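Local coordinates for putative sugar phosphate isomerase (Acidithiobacillus ferrooxidans, PDB 3L2H), which is a putative sugar phosphate isomerase of the cupin superfamily and probably binds a metal ion, its substrate and reaction being unknown, at residues Asp125-Lys136 with Arg140-Ala151. Sequence-based numbering, arbitrary orientation. Where two conformers were deposited one is given.
Sequences DQDVVDYPNQHK and RNNGEWNLVDMA
His135 turns CG away from the backbone N (chi1 -156°), and Asp149 turns its CG away from the backbone N likewise (chi1 -179°). These torsions bring imidazole and carboxylate together. His135 ND1 donates to Asp149 OD1 at 3.1 Å, from above the carboxylate plane. The ring and carboxylate planes lie 61° apart. Met150, a selenomethionine, places CB over the centre of the His135 ring, 3.8 Å from the centroid, a CH-pi contact. Its extended chain carries CE to Asp130 CB, also 3.8 Å away. Met150 N donates to His135 O.

At the other end, Gln126 NE2 gives a fairly straight bond of 2.8 Å to Asn141 OD1. Asp127 and Arg140 form a hydrogen-bonded antiparallel pair. Water 3 links Asp127 OD2 to Arg140 NH2. His65 ND1 hydrogen-bonds to Asp127 OD2, and Glu68 forms a salt bridge with Arg140 NH2. A type I' turn from Asn141 to Glu144 leads into strand 144-149, which pairs with a strand of the second subunit.

Strands 126-131, 136-141 and 144-149 form an antiparallel meander in a sheet that continues across the subunit interface. Asp149 OD2 also accepts from Ala151 N in an Asx turn. Water 4, which accepts from Lys136 NZ, lies close to Asp149 OD1. Donation from His135 ND1 and Ala151 N would probably favour the charged carboxylate.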
loop_
_atom_site.group_PDB
_atom_site.type_symbol
_atom_site.label_atom_id
_atom_site.label_comp_id
_atom_site.label_asym_id
_atom_site.label_seq_id
_atom_site.Cartn_x
_atom_site.Cartn_y
_atom_site.Cartn_z
ATOM N N ASP B 125 -2.345 0.409 -8.607
ATOM C CA ASP B 125 -1.701 -0.678 -9.320
ATOM C C ASP B 125 -2.608 -1.907 -9.509
ATOM O O ASP B 125 -2.417 -2.634 -10.478
ATOM C CB ASP B 125 -0.453 -1.122 -8.580
ATOM C CG ASP B 125 0.722 -0.166 -8.768
ATOM O OD1 ASP B 125 0.705 0.689 -9.657
ATOM O OD2 ASP B 125 1.701 -0.339 -8.043
ATOM N N GLN B 126 -3.535 -2.134 -8.594
ATOM C CA GLN B 126 -4.509 -3.218 -8.694
ATOM C C GLN B 126 -5.961 -2.717 -8.569
ATOM O O GLN B 126 -6.303 -1.952 -7.662
ATOM C CB GLN B 126 -4.285 -4.278 -7.615
ATOM C CG GLN B 126 -2.934 -5.046 -7.702
ATOM C CD GLN B 126 -2.808 -6.142 -6.606
ATOM O OE1 GLN B 126 -2.281 -5.844 -5.547
ATOM N NE2 GLN B 126 -3.362 -7.394 -6.849
ATOM N N ASP B 127 -6.826 -3.255 -9.414
ATOM C CA ASP B 127 -8.257 -2.954 -9.328
ATOM C C ASP B 127 -9.001 -4.094 -9.989
ATOM O O ASP B 127 -8.421 -4.939 -10.692
ATOM C CB ASP B 127 -8.546 -1.608 -10.013
ATOM C CG ASP B 127 -9.919 -1.001 -9.670
ATOM O OD1 ASP B 127 -10.578 -1.411 -8.686
ATOM O OD2 ASP B 127 -10.302 -0.078 -10.441
ATOM N N VAL B 128 -10.293 -4.125 -9.747
ATOM C CA VAL B 128 -11.197 -5.057 -10.364
ATOM C C VAL B 128 -12.355 -4.185 -10.824
ATOM O O VAL B 128 -12.834 -3.333 -10.059
ATOM C CB VAL B 128 -11.666 -6.149 -9.414
ATOM C CG1 VAL B 128 -12.659 -7.092 -10.156
ATOM C CG2 VAL B 128 -10.471 -6.926 -8.818
ATOM N N VAL B 129 -12.760 -4.332 -12.073
ATOM C CA VAL B 129 -13.843 -3.527 -12.590
ATOM C C VAL B 129 -14.867 -4.418 -13.237
ATOM O O VAL B 129 -14.510 -5.254 -14.076
ATOM C CB VAL B 129 -13.361 -2.504 -13.611
ATOM C CG1 VAL B 129 -14.573 -1.611 -14.077
ATOM C CG2 VAL B 129 -12.189 -1.678 -13.053
ATOM N N ASP B 130 -16.140 -4.230 -12.880
ATOM C CA ASP B 130 -17.215 -5.002 -13.464
ATOM C C ASP B 130 -17.902 -4.196 -14.537
ATOM O O ASP B 130 -18.125 -3.001 -14.365
ATOM C CB ASP B 130 -18.248 -5.413 -12.444
ATOM C CG ASP B 130 -17.764 -6.536 -11.557
ATOM O OD1 ASP B 130 -16.900 -7.302 -12.033
ATOM O OD2 ASP B 130 -18.174 -6.599 -10.375
ATOM N N TYR B 131 -18.181 -4.863 -15.659
ATOM C CA TYR B 131 -18.999 -4.296 -16.736
ATOM C C TYR B 131 -20.278 -5.121 -16.839
ATOM O O TYR B 131 -20.386 -6.022 -17.680
ATOM C CB TYR B 131 -18.219 -4.274 -18.042
ATOM C CG TYR B 131 -16.952 -3.474 -17.969
ATOM C CD1 TYR B 131 -16.973 -2.098 -18.000
ATOM C CD2 TYR B 131 -15.733 -4.105 -17.852
ATOM C CE1 TYR B 131 -15.822 -1.356 -17.941
ATOM C CE2 TYR B 131 -14.556 -3.373 -17.775
ATOM C CZ TYR B 131 -14.605 -2.008 -17.845
ATOM O OH TYR B 131 -13.433 -1.281 -17.755
ATOM N N PRO B 132 -21.252 -4.830 -15.977
ATOM C CA PRO B 132 -22.398 -5.757 -15.897
ATOM C C PRO B 132 -23.162 -5.952 -17.223
ATOM O O PRO B 132 -23.651 -7.059 -17.474
ATOM C CB PRO B 132 -23.296 -5.138 -14.830
ATOM C CG PRO B 132 -22.386 -4.193 -14.011
ATOM C CD PRO B 132 -21.302 -3.747 -14.961
ATOM N N ASN B 133 -23.242 -4.925 -18.063
ATOM C CA ASN B 133 -24.023 -5.024 -19.307
ATOM C C ASN B 133 -23.311 -5.843 -20.360
ATOM O O ASN B 133 -23.973 -6.338 -21.303
ATOM C CB ASN B 133 -24.417 -3.648 -19.873
ATOM C CG ASN B 133 -25.423 -2.919 -18.970
ATOM O OD1 ASN B 133 -26.086 -3.544 -18.120
ATOM N ND2 ASN B 133 -25.527 -1.625 -19.140
ATOM N N GLN B 134 -22.011 -6.039 -20.188
ATOM C CA GLN B 134 -21.263 -6.899 -21.055
ATOM C C GLN B 134 -21.003 -8.290 -20.415
ATOM O O GLN B 134 -20.395 -9.100 -21.050
ATOM C CB GLN B 134 -19.914 -6.257 -21.438
ATOM C CG GLN B 134 -20.060 -4.821 -22.033
ATOM C CD GLN B 134 -21.033 -4.758 -23.167
ATOM O OE1 GLN B 134 -21.099 -5.681 -23.990
ATOM N NE2 GLN B 134 -21.821 -3.696 -23.232
ATOM N N HIS B 135 -21.432 -8.521 -19.176
ATOM C CA HIS B 135 -21.200 -9.795 -18.489
ATOM C C HIS B 135 -19.698 -10.088 -18.364
ATOM O O HIS B 135 -19.262 -11.233 -18.532
ATOM C CB HIS B 135 -21.949 -10.917 -19.237
ATOM C CG HIS B 135 -22.288 -12.101 -18.410
ATOM N ND1 HIS B 135 -21.822 -13.374 -18.706
ATOM C CD2 HIS B 135 -23.038 -12.223 -17.293
ATOM C CE1 HIS B 135 -22.317 -14.227 -17.823
ATOM N NE2 HIS B 135 -23.033 -13.555 -16.936
ATOM N N LYS B 136 -18.918 -9.048 -18.064
ATOM C CA LYS B 136 -17.469 -9.183 -17.941
ATOM C C LYS B 136 -16.907 -8.556 -16.663
ATOM O O LYS B 136 -17.388 -7.539 -16.206
ATOM C CB LYS B 136 -16.769 -8.533 -19.151
ATOM C CG LYS B 136 -16.999 -9.290 -20.480
ATOM C CD LYS B 136 -16.483 -8.525 -21.600
ATOM C CE LYS B 136 -17.021 -9.042 -22.981
ATOM N NZ LYS B 136 -17.054 -10.509 -23.057
ATOM N N ARG B 140 -7.246 -6.028 -13.077
ATOM C CA ARG B 140 -6.073 -5.307 -13.528
ATOM C C ARG B 140 -5.042 -5.344 -12.409
ATOM O O ARG B 140 -5.301 -4.903 -11.312
ATOM C CB ARG B 140 -6.410 -3.872 -13.916
ATOM C CG ARG B 140 -5.207 -3.177 -14.538
ATOM C CD ARG B 140 -5.513 -1.723 -14.971
ATOM N NE ARG B 140 -6.183 -0.930 -13.972
ATOM C CZ ARG B 140 -5.583 -0.426 -12.905
ATOM N NH1 ARG B 140 -4.308 -0.688 -12.676
ATOM N NH2 ARG B 140 -6.281 0.259 -12.012
ATOM N N ASN B 141 -3.887 -5.873 -12.738
ATOM C CA ASN B 141 -2.829 -6.185 -11.777
ATOM C C ASN B 141 -1.493 -5.751 -12.320
ATOM O O ASN B 141 -0.822 -6.490 -13.017
ATOM C CB ASN B 141 -2.876 -7.698 -11.452
ATOM C CG ASN B 141 -4.111 -8.051 -10.598
ATOM O OD1 ASN B 141 -4.295 -7.459 -9.506
ATOM N ND2 ASN B 141 -4.956 -8.948 -11.072
ATOM N N ASN B 142 -1.092 -4.537 -11.933
ATOM C CA ASN B 142 0.147 -3.959 -12.447
ATOM C C ASN B 142 0.413 -4.220 -13.925
ATOM O O ASN B 142 1.421 -4.844 -14.283
ATOM C CB ASN B 142 1.335 -4.557 -11.711
ATOM C CG ASN B 142 1.499 -3.975 -10.337
ATOM O OD1 ASN B 142 2.321 -3.059 -10.166
ATOM N ND2 ASN B 142 0.719 -4.426 -9.385
ATOM N N GLY B 143 -0.427 -3.837 -14.840
ATOM C CA GLY B 143 0.097 -4.160 -16.207
ATOM C C GLY B 143 -0.334 -5.498 -16.802
ATOM O O GLY B 143 -0.201 -5.683 -18.007
ATOM N N GLU B 144 -0.814 -6.420 -15.967
ATOM C CA GLU B 144 -1.481 -7.607 -16.432
ATOM C C GLU B 144 -2.977 -7.272 -16.440
ATOM O O GLU B 144 -3.555 -7.042 -15.377
ATOM C CB GLU B 144 -1.197 -8.801 -15.521
ATOM C CG GLU B 144 0.246 -9.281 -15.576
ATOM C CD GLU B 144 0.636 -9.645 -16.990
ATOM O OE1 GLU B 144 -0.056 -10.495 -17.596
ATOM O OE2 GLU B 144 1.608 -9.051 -17.497
ATOM N N TRP B 145 -3.595 -7.203 -17.620
ATOM C CA TRP B 145 -5.037 -6.942 -17.703
ATOM C C TRP B 145 -5.700 -8.251 -18.113
ATOM O O TRP B 145 -5.312 -8.847 -19.139
ATOM C CB TRP B 145 -5.383 -5.876 -18.730
ATOM C CG TRP B 145 -4.860 -4.503 -18.465
ATOM C CD1 TRP B 145 -3.587 -4.151 -18.183
ATOM C CD2 TRP B 145 -5.610 -3.305 -18.514
ATOM N NE1 TRP B 145 -3.487 -2.783 -18.050
ATOM C CE2 TRP B 145 -4.717 -2.236 -18.240
ATOM C CE3 TRP B 145 -6.936 -3.024 -18.784
ATOM C CZ2 TRP B 145 -5.111 -0.918 -18.217
ATOM C CZ3 TRP B 145 -7.350 -1.665 -18.746
ATOM C CH2 TRP B 145 -6.432 -0.646 -18.470
ATOM N N ASN B 146 -6.639 -8.721 -17.294
ATOM C CA ASN B 146 -7.279 -10.014 -17.513
ATOM C C ASN B 146 -8.810 -9.827 -17.555
ATOM O O ASN B 146 -9.390 -9.457 -16.567
ATOM C CB ASN B 146 -6.952 -11.035 -16.403
ATOM C CG ASN B 146 -5.538 -11.574 -16.407
ATOM O OD1 ASN B 146 -5.197 -12.348 -15.467
ATOM N ND2 ASN B 146 -4.711 -11.239 -17.421
ATOM N N LEU B 147 -9.443 -10.069 -18.709
ATOM C CA LEU B 147 -10.885 -9.885 -18.887
ATOM C C LEU B 147 -11.533 -11.277 -18.942
ATOM O O LEU B 147 -11.122 -12.119 -19.737
ATOM C CB LEU B 147 -11.172 -9.099 -20.144
ATOM C CG LEU B 147 -12.577 -8.533 -20.379
ATOM C CD1 LEU B 147 -12.947 -7.441 -19.349
ATOM C CD2 LEU B 147 -12.647 -8.025 -21.820
ATOM N N VAL B 148 -12.555 -11.475 -18.118
ATOM C CA VAL B 148 -13.175 -12.770 -17.915
ATOM C C VAL B 148 -14.675 -12.671 -17.980
ATOM O O VAL B 148 -15.265 -11.761 -17.425
ATOM C CB VAL B 148 -12.768 -13.379 -16.556
ATOM C CG1 VAL B 148 -13.344 -14.778 -16.400
ATOM C CG2 VAL B 148 -11.220 -13.416 -16.418
ATOM N N ASP B 149 -15.296 -13.562 -18.742
ATOM C CA ASP B 149 -16.755 -13.601 -18.770
ATOM C C ASP B 149 -17.253 -13.977 -17.382
ATOM O O ASP B 149 -16.693 -14.824 -16.727
ATOM C CB ASP B 149 -17.272 -14.630 -19.761
ATOM C CG ASP B 149 -18.818 -14.663 -19.820
ATOM O OD1 ASP B 149 -19.387 -13.828 -20.549
ATOM O OD2 ASP B 149 -19.446 -15.559 -19.173
HETATM N N MSE B 150 -18.339 -13.373 -16.936
HETATM C CA MSE B 150 -18.734 -13.579 -15.558
HETATM C C MSE B 150 -19.147 -15.029 -15.250
HETATM O O MSE B 150 -18.961 -15.498 -14.120
HETATM C CB MSE B 150 -19.832 -12.574 -15.181
HETATM C CG MSE B 150 -19.289 -11.147 -14.863
HETATM SE SE MSE B 150 -20.858 -10.003 -14.591
HETATM C CE MSE B 150 -19.885 -8.392 -14.074
ATOM N N ALA B 151 -19.653 -15.754 -16.231
ATOM C CA ALA B 151 -20.017 -17.136 -16.042
ATOM C C ALA B 151 -18.817 -18.068 -15.860
ATOM O O ALA B 151 -18.986 -19.197 -15.403
ATOM C CB ALA B 151 -20.903 -17.633 -17.235
HETATM O O HOH W 1 1.344 -3.309 -6.795
HETATM O O HOH W 2 -6.833 -6.625 -9.020
HETATM O O HOH W 3 -9.095 0.790 -12.615
HETATM O O HOH W 4 -19.223 -11.616 -21.951
#